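Local coordinates for acyltransferase (PDB 5UG1), which is the catalytic domain of a peptidoglycan O-acetyltransferase that probably transfers acetyl groups onto the cell-wall glycan of Streptococcus pneumoniae, at residues 53-65 with 81-94. Sequence-based numbering, arbitrary orientation.
With 03S (methanesulfonic acid), chain B.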
# COMPACT_ATOMS: atom_id res chain seq x y z
N PHE A 53 9.16 -15.59 -7.37
CA PHE A 53 9.81 -14.48 -6.69
C PHE A 53 8.94 -13.86 -5.59
O PHE A 53 9.46 -13.11 -4.75
CB PHE A 53 10.16 -13.40 -7.70
CG PHE A 53 11.12 -13.85 -8.75
CD1 PHE A 53 12.16 -14.71 -8.45
CD2 PHE A 53 11.00 -13.38 -10.05
CE1 PHE A 53 13.06 -15.12 -9.44
CE2 PHE A 53 11.89 -13.77 -11.04
CZ PHE A 53 12.92 -14.64 -10.74
N LEU A 54 7.65 -14.14 -5.58
CA LEU A 54 6.76 -13.52 -4.61
C LEU A 54 6.94 -14.19 -3.25
O LEU A 54 6.69 -15.39 -3.12
CB LEU A 54 5.30 -13.63 -5.05
CG LEU A 54 4.34 -12.64 -4.41
CD1 LEU A 54 4.76 -11.23 -4.80
CD2 LEU A 54 2.87 -12.89 -4.80
N PRO A 55 7.36 -13.46 -2.22
CA PRO A 55 7.52 -14.07 -0.89
C PRO A 55 6.19 -14.04 -0.15
O PRO A 55 5.18 -13.55 -0.67
CB PRO A 55 8.55 -13.16 -0.23
CG PRO A 55 8.17 -11.80 -0.79
CD PRO A 55 7.79 -12.05 -2.23
N LYS A 56 6.22 -14.51 1.10
CA LYS A 56 4.99 -14.79 1.83
C LYS A 56 4.12 -13.54 2.00
O LYS A 56 2.91 -13.59 1.78
CB LYS A 56 5.31 -15.38 3.21
CG LYS A 56 4.06 -15.76 3.97
CD LYS A 56 4.38 -16.31 5.33
CE LYS A 56 4.34 -15.22 6.37
NZ LYS A 56 4.64 -15.77 7.73
N THR A 57 4.71 -12.43 2.41
CA THR A 57 3.93 -11.24 2.69
C THR A 57 4.02 -10.28 1.51
O THR A 57 5.12 -9.93 1.07
CB THR A 57 4.41 -10.56 3.97
OG1 THR A 57 4.54 -11.54 5.01
CG2 THR A 57 3.42 -9.52 4.41
N VAL A 58 2.86 -9.87 1.00
CA VAL A 58 2.74 -8.99 -0.16
C VAL A 58 2.12 -7.68 0.31
O VAL A 58 1.05 -7.67 0.94
CB VAL A 58 1.88 -9.64 -1.26
CG1 VAL A 58 1.90 -8.79 -2.53
CG2 VAL A 58 2.35 -11.07 -1.53
N VAL A 59 2.78 -6.57 -0.00
CA VAL A 59 2.27 -5.25 0.33
C VAL A 59 1.88 -4.55 -0.97
O VAL A 59 2.73 -4.34 -1.84
CB VAL A 59 3.28 -4.41 1.12
CG1 VAL A 59 2.61 -3.13 1.61
CG2 VAL A 59 3.83 -5.23 2.31
N ILE A 60 0.60 -4.20 -1.10
CA ILE A 60 0.07 -3.51 -2.26
C ILE A 60 -0.10 -2.05 -1.86
O ILE A 60 -1.04 -1.70 -1.14
CB ILE A 60 -1.25 -4.12 -2.75
CG1 ILE A 60 -1.10 -5.61 -3.05
CG2 ILE A 60 -1.79 -3.35 -3.98
CD1 ILE A 60 0.04 -5.98 -4.06
N ALA A 61 0.81 -1.19 -2.30
CA ALA A 61 0.82 0.22 -1.92
C ALA A 61 0.46 1.08 -3.13
O ALA A 61 1.31 1.74 -3.74
CB ALA A 61 2.19 0.61 -1.31
N THR A 62 -0.82 1.04 -3.49
CA THR A 62 -1.35 1.70 -4.67
C THR A 62 -2.73 2.26 -4.34
O THR A 62 -3.29 1.99 -3.28
CB THR A 62 -1.50 0.73 -5.86
OG1 THR A 62 -2.42 -0.30 -5.50
CG2 THR A 62 -0.15 0.10 -6.28
N GLY A 63 -3.32 2.94 -5.28
CA GLY A 63 -4.70 3.33 -5.14
C GLY A 63 -5.04 4.75 -5.50
O GLY A 63 -6.13 5.03 -5.83
N VAL A 64 -4.07 5.63 -5.44
CA VAL A 64 -4.29 7.00 -5.76
C VAL A 64 -4.24 7.26 -7.27
O VAL A 64 -4.88 8.11 -7.73
CB VAL A 64 -3.33 7.93 -4.98
CG1 VAL A 64 -1.98 8.00 -5.63
CG2 VAL A 64 -3.93 9.29 -4.76
N ASN A 65 -3.48 6.50 -8.02
CA ASN A 65 -3.46 6.62 -9.48
C ASN A 65 -4.64 5.86 -10.10
O ASN A 65 -4.80 4.73 -9.85
CB ASN A 65 -2.18 6.03 -10.04
CG ASN A 65 -0.99 6.92 -9.89
OD1 ASN A 65 -1.11 8.12 -9.75
ND2 ASN A 65 0.18 6.33 -9.93
N LEU A 81 -4.71 -13.03 -5.15
CA LEU A 81 -3.61 -13.34 -4.24
C LEU A 81 -3.40 -14.85 -4.23
O LEU A 81 -4.36 -15.60 -4.03
CB LEU A 81 -3.91 -12.84 -2.83
CG LEU A 81 -2.86 -13.14 -1.76
CD1 LEU A 81 -1.68 -12.18 -1.90
CD2 LEU A 81 -3.46 -13.06 -0.36
N PRO A 82 -2.18 -15.33 -4.49
CA PRO A 82 -1.98 -16.77 -4.57
C PRO A 82 -2.04 -17.40 -3.20
O PRO A 82 -1.75 -16.75 -2.19
CB PRO A 82 -0.58 -16.91 -5.18
CG PRO A 82 -0.23 -15.55 -5.70
CD PRO A 82 -0.96 -14.58 -4.82
N LYS A 83 -2.44 -18.67 -3.18
CA LYS A 83 -2.40 -19.45 -1.95
C LYS A 83 -1.03 -19.33 -1.29
O LYS A 83 -0.00 -19.31 -1.98
CB LYS A 83 -2.70 -20.92 -2.26
CG LYS A 83 -4.15 -21.17 -2.62
CD LYS A 83 -4.42 -22.65 -2.90
CE LYS A 83 -4.53 -22.94 -4.40
NZ LYS A 83 -5.01 -24.33 -4.69
N GLY A 84 -1.03 -19.22 0.04
CA GLY A 84 0.19 -19.25 0.81
C GLY A 84 0.74 -17.90 1.20
O GLY A 84 1.81 -17.83 1.81
N HIS A 85 0.04 -16.82 0.87
CA HIS A 85 0.50 -15.47 1.12
C HIS A 85 -0.41 -14.76 2.11
O HIS A 85 -1.59 -15.11 2.27
CB HIS A 85 0.56 -14.67 -0.18
CG HIS A 85 1.53 -15.22 -1.18
ND1 HIS A 85 2.87 -14.87 -1.20
CD2 HIS A 85 1.37 -16.12 -2.18
CE1 HIS A 85 3.48 -15.51 -2.18
NE2 HIS A 85 2.59 -16.28 -2.79
N HIS A 86 0.15 -13.77 2.79
CA HIS A 86 -0.61 -12.76 3.50
C HIS A 86 -0.43 -11.45 2.75
O HIS A 86 0.64 -11.18 2.20
CB HIS A 86 -0.15 -12.62 4.95
CG HIS A 86 -1.09 -11.83 5.81
ND1 HIS A 86 -2.00 -12.43 6.66
CD2 HIS A 86 -1.26 -10.50 5.96
CE1 HIS A 86 -2.70 -11.50 7.29
NE2 HIS A 86 -2.27 -10.32 6.89
N MET A 87 -1.48 -10.64 2.72
CA MET A 87 -1.51 -9.45 1.90
C MET A 87 -1.79 -8.24 2.77
O MET A 87 -2.67 -8.29 3.63
CB MET A 87 -2.57 -9.58 0.80
CG MET A 87 -2.63 -8.46 -0.20
SD MET A 87 -4.04 -8.74 -1.31
CE MET A 87 -3.21 -8.43 -2.85
N ILE A 88 -1.05 -7.16 2.55
CA ILE A 88 -1.28 -5.90 3.25
C ILE A 88 -1.71 -4.85 2.23
O ILE A 88 -1.06 -4.68 1.19
CB ILE A 88 -0.02 -5.47 4.01
CG1 ILE A 88 0.20 -6.44 5.15
CG2 ILE A 88 -0.14 -4.05 4.51
CD1 ILE A 88 1.41 -6.15 5.88
N LEU A 89 -2.82 -4.16 2.51
CA LEU A 89 -3.35 -3.13 1.62
C LEU A 89 -3.06 -1.76 2.21
O LEU A 89 -3.46 -1.47 3.35
CB LEU A 89 -4.85 -3.33 1.40
CG LEU A 89 -5.29 -4.74 1.00
CD1 LEU A 89 -6.81 -4.84 0.97
CD2 LEU A 89 -4.69 -5.15 -0.34
N VAL A 90 -2.38 -0.90 1.44
CA VAL A 90 -2.06 0.46 1.87
C VAL A 90 -3.09 1.41 1.25
O VAL A 90 -3.13 1.59 0.03
CB VAL A 90 -0.64 0.86 1.49
CG1 VAL A 90 -0.17 2.02 2.37
CG2 VAL A 90 0.31 -0.33 1.63
N THR A 91 -3.93 2.02 2.09
CA THR A 91 -5.00 2.86 1.59
C THR A 91 -4.42 4.12 0.96
O THR A 91 -3.38 4.62 1.39
CB THR A 91 -5.98 3.24 2.70
OG1 THR A 91 -5.27 3.84 3.80
CG2 THR A 91 -6.80 2.01 3.19
N PRO A 92 -5.06 4.65 -0.09
CA PRO A 92 -4.53 5.84 -0.76
C PRO A 92 -5.03 7.11 -0.09
O PRO A 92 -6.04 7.12 0.60
CB PRO A 92 -5.09 5.71 -2.18
CG PRO A 92 -6.37 4.98 -1.99
CD PRO A 92 -6.21 4.08 -0.81
N TYR A 93 -4.29 8.20 -0.32
CA TYR A 93 -4.65 9.50 0.23
C TYR A 93 -4.49 10.59 -0.82
O TYR A 93 -3.36 10.87 -1.26
CB TYR A 93 -3.82 9.83 1.46
CG TYR A 93 -4.12 11.20 2.01
CD1 TYR A 93 -5.30 11.46 2.70
CD2 TYR A 93 -3.21 12.25 1.83
CE1 TYR A 93 -5.57 12.74 3.19
CE2 TYR A 93 -3.47 13.52 2.33
CZ TYR A 93 -4.66 13.76 3.00
OH TYR A 93 -4.91 15.02 3.49
N GLU A 94 -5.61 11.20 -1.21
CA GLU A 94 -5.66 12.45 -1.98
C GLU A 94 -6.15 13.54 -1.02
O GLU A 94 -7.30 13.53 -0.59
CB GLU A 94 -6.59 12.29 -3.19
CG GLU A 94 -7.10 13.60 -3.82
CD GLU A 94 -5.98 14.41 -4.46
OE1 GLU A 94 -5.46 13.98 -5.51
OE2 GLU A 94 -5.60 15.47 -3.89
S10 03S B . 2.11 8.76 -7.82
O11 03S B . 1.23 9.50 -6.89
O12 03S B . 1.62 7.37 -7.97
C13 03S B . 2.12 9.50 -9.30
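The imidazole of His-85 sits against the loop that leads into strand 57-61, its ND1-H directed between two successive backbone carbonyls, bonded weakly to both. Pro-55 O lies in the ring plane 2.7 Å from His-85 ND1, but the bond is bent to 126°; Lys-56 O takes the second share. Over one face of the ring comes Leu-54, whose CD2 stands 4.0 Å from the centroid as a CH-pi contact and also meets Pro-82. With CG set beside its own backbone N (chi1 -62°), His-85 swings its ring back to these carbonyls.

Beyond the ring, strands 57-61 and 86-90 run parallel, with Lys-56 O receiving His-86 N and Val-58 N and Ile-60 N giving their hydrogens to His-86 O and Ile-88 O. Ile-88 N closes on Val-58 O at 2.7 Å, and Val-90 N ends the ladder on Ile-60 O. On one face, Ile-60 CG1 touches Met-87 CE at 3.5 Å, under helix 70-80, where Trp-74 also packs on Ile-60. The other face carries Val-59, whose CG1 meets Val-90 CG2 at 3.6 Å; helix 150-171 covers neighbouring Thr-57 and Ile-88.

Helix 70-80 links the two strands in a beta-alpha-beta crossover within the five-stranded parallel sheet, and strand 57-61 pairs along its other edge with strand 6-10.

Past the C-terminal strand ends, Pro-92 CB packs 3.4 Å from Val-64 N and against Gly-63. Val-64 lies in the methanesulfonic acid pocket, its CG1 3.8 Å from sulfonyl O11. Next to it, Asn-65 ND2 gives O12 a short but bent, weak bond, while Ser-12 N also binds the adduct.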